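Local coordinates for O-ureido-L-serine synthase (Streptomyces lavendulae, PDB 3X44), which uses pyridoxal 5'-phosphate to add hydroxyurea to O-acetyl-L-serine, giving the O-ureido-L-serine needed for biosynthesis of the antibiotic D-cycloserine, at residues V99-L104 with L290-E295. The protein carries 1 engineered substitution. Numbering follows the deposited sequence.
Sequences VERRKL and LPDTGE. With PUS ((E)-O-(carbamoylamino)-N-({3-hydroxy-2-methyl-5-[(phosphonooxy)methyl]pyridin-4-yl}methylidene)-L-serine), chain C.
Glu100, on helix 99-107, rests its CG against the backbone O of Glu295 at 3.9 Å, a plain van der Waals touch in a small, buried contact. The chain then bends at chi2 (97°), and OE1 hydrogen-bonds Ser299 OG. Glu295 also looks past the helix: its carboxylate forms a salt bridge with Arg296 of the second subunit, while its backbone N closes an ST turn on Thr293 OG1 at 3.0 Å.

One residue along, Arg101, extended from CG to NE, reaches toward Asp292, the two side chains crossing at about a right angle. NH2 stops 4.2 Å from Asp292 OD2, the planes are 75° apart, and no N-H points at the oxygen, so the opposite charges lie near each other, the oxygen well out of the guanidinium plane, without a salt bridge. Tyr297 OH mediates, hydrogen-bonded to both Arg101 NH2 and Asp292 OD2; Ser71 O takes the NE of Arg101, and Asn73 ND2 also binds OD2.

Asp292 belongs to the pocket of PUS, the cofactor joined to the product as an aldimine: its OD2 lies 3.3 Å from the ring methyl C2A of PUS, and Pro291 CB approaches the pyridine N1 to 3.1 Å. The chemistry thus implies indirect coupling, in which Arg101 is linked through a shared tyrosine hydroxyl to the carboxylate beside the C2A methyl of the pyridine ring.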
# COMPACT_ATOMS: atom_id res chain seq x y z
N VAL A 99 24.60 -21.79 -11.22
CA VAL A 99 23.90 -22.17 -12.43
C VAL A 99 22.48 -21.63 -12.46
O VAL A 99 21.93 -21.37 -13.53
CB VAL A 99 23.90 -23.72 -12.64
CG1 VAL A 99 23.18 -24.42 -11.48
CG2 VAL A 99 23.26 -24.07 -13.97
N GLU A 100 21.89 -21.43 -11.27
CA GLU A 100 20.54 -20.89 -11.18
C GLU A 100 20.50 -19.55 -11.92
O GLU A 100 19.51 -19.21 -12.57
CB GLU A 100 20.15 -20.67 -9.71
CG GLU A 100 19.77 -21.95 -8.96
CD GLU A 100 20.93 -22.52 -8.15
OE1 GLU A 100 22.09 -22.22 -8.50
OE2 GLU A 100 20.69 -23.28 -7.18
N ARG A 101 21.60 -18.80 -11.82
CA ARG A 101 21.71 -17.51 -12.50
C ARG A 101 21.67 -17.73 -14.01
O ARG A 101 20.99 -17.01 -14.73
CB ARG A 101 23.02 -16.83 -12.12
CG ARG A 101 23.02 -16.16 -10.76
CD ARG A 101 24.43 -16.07 -10.20
NE ARG A 101 24.54 -15.01 -9.20
CZ ARG A 101 24.16 -15.15 -7.93
NH1 ARG A 101 23.66 -16.31 -7.51
NH2 ARG A 101 24.26 -14.13 -7.09
N ARG A 102 22.42 -18.72 -14.50
CA ARG A 102 22.43 -19.00 -15.94
C ARG A 102 21.02 -19.38 -16.41
O ARG A 102 20.56 -18.92 -17.46
CB ARG A 102 23.36 -20.17 -16.27
CG ARG A 102 24.85 -19.91 -16.06
CD ARG A 102 25.60 -21.20 -16.31
NE ARG A 102 26.96 -21.18 -15.78
CZ ARG A 102 27.93 -22.00 -16.17
NH1 ARG A 102 29.14 -21.91 -15.63
NH2 ARG A 102 27.69 -22.93 -17.08
N LYS A 103 20.35 -20.22 -15.64
CA LYS A 103 19.02 -20.67 -16.02
C LYS A 103 17.99 -19.57 -15.96
O LYS A 103 17.10 -19.50 -16.82
CB LYS A 103 18.59 -21.83 -15.12
CG LYS A 103 19.22 -23.17 -15.51
CD LYS A 103 18.73 -24.29 -14.61
CE LYS A 103 19.36 -25.62 -15.01
NZ LYS A 103 18.33 -26.69 -15.11
N LEU A 104 18.10 -18.69 -14.97
CA LEU A 104 17.14 -17.61 -14.83
C LEU A 104 17.28 -16.64 -16.00
O LEU A 104 16.28 -16.19 -16.57
CB LEU A 104 17.35 -16.89 -13.50
CG LEU A 104 16.62 -17.54 -12.31
CD1 LEU A 104 16.63 -16.60 -11.11
CD2 LEU A 104 15.19 -17.87 -12.71
N LEU A 290 19.02 -7.20 2.46
CA LEU A 290 19.00 -8.59 2.03
C LEU A 290 18.73 -8.46 0.53
O LEU A 290 17.58 -8.36 0.09
CB LEU A 290 17.87 -9.38 2.71
CG LEU A 290 17.68 -9.26 4.23
CD1 LEU A 290 16.70 -10.33 4.68
CD2 LEU A 290 19.01 -9.39 4.98
N PRO A 291 19.80 -8.42 -0.27
CA PRO A 291 19.74 -8.28 -1.73
C PRO A 291 18.91 -9.24 -2.56
O PRO A 291 18.28 -8.82 -3.54
CB PRO A 291 21.21 -8.28 -2.15
CG PRO A 291 21.94 -7.77 -0.91
CD PRO A 291 21.20 -8.48 0.20
N ASP A 292 18.89 -10.52 -2.20
CA ASP A 292 18.13 -11.46 -3.00
C ASP A 292 17.60 -12.68 -2.26
O ASP A 292 17.86 -12.87 -1.06
CB ASP A 292 18.96 -11.91 -4.21
CG ASP A 292 20.19 -12.73 -3.82
OD1 ASP A 292 20.39 -13.01 -2.62
OD2 ASP A 292 20.95 -13.10 -4.75
N THR A 293 16.85 -13.50 -2.99
CA THR A 293 16.27 -14.72 -2.45
C THR A 293 17.34 -15.79 -2.37
O THR A 293 18.30 -15.78 -3.15
CB THR A 293 15.14 -15.24 -3.36
OG1 THR A 293 14.77 -16.56 -2.97
CG2 THR A 293 15.62 -15.28 -4.81
N GLY A 294 17.20 -16.70 -1.42
CA GLY A 294 18.18 -17.77 -1.32
C GLY A 294 17.95 -18.86 -2.36
O GLY A 294 18.79 -19.73 -2.55
N GLU A 295 16.82 -18.81 -3.06
CA GLU A 295 16.50 -19.83 -4.06
C GLU A 295 17.44 -19.96 -5.26
O GLU A 295 17.36 -20.94 -6.00
CB GLU A 295 15.06 -19.66 -4.55
CG GLU A 295 14.30 -20.99 -4.71
CD GLU A 295 12.79 -20.83 -4.80
OE1 GLU A 295 12.14 -21.67 -5.45
OE2 GLU A 295 12.24 -19.86 -4.23
N PUS C . 24.93 -7.55 -8.21
CA PUS C . 25.37 -6.93 -9.53
CB PUS C . 26.88 -6.52 -9.49
OG PUS C . 27.74 -7.72 -9.22
ND PUS C . 29.02 -7.61 -9.87
CE PUS C . 30.15 -7.68 -9.13
NZ2 PUS C . 30.11 -7.47 -7.80
OZ1 PUS C . 31.19 -7.94 -9.65
C PUS C . 25.14 -7.95 -10.66
O PUS C . 24.34 -8.83 -10.50
OT PUS C . 25.74 -7.85 -11.70
C2 PUS C . 23.82 -9.42 -4.34
C3 PUS C . 24.04 -8.81 -5.66
C4 PUS C . 24.63 -7.47 -5.73
C5 PUS C . 24.95 -6.77 -4.48
C6 PUS C . 24.68 -7.45 -3.21
C2A PUS C . 23.26 -10.81 -4.22
C4A PUS C . 25.06 -6.88 -7.06
C5A PUS C . 25.55 -5.37 -4.49
N1 PUS C . 24.14 -8.72 -3.19
O3 PUS C . 23.65 -9.46 -6.78
O1P PUS C . 25.57 -3.42 -6.83
O2P PUS C . 24.14 -2.10 -5.49
O3P PUS C . 26.29 -2.70 -4.69
O4P PUS C . 24.55 -4.37 -4.87
P PUS C . 25.15 -3.15 -5.47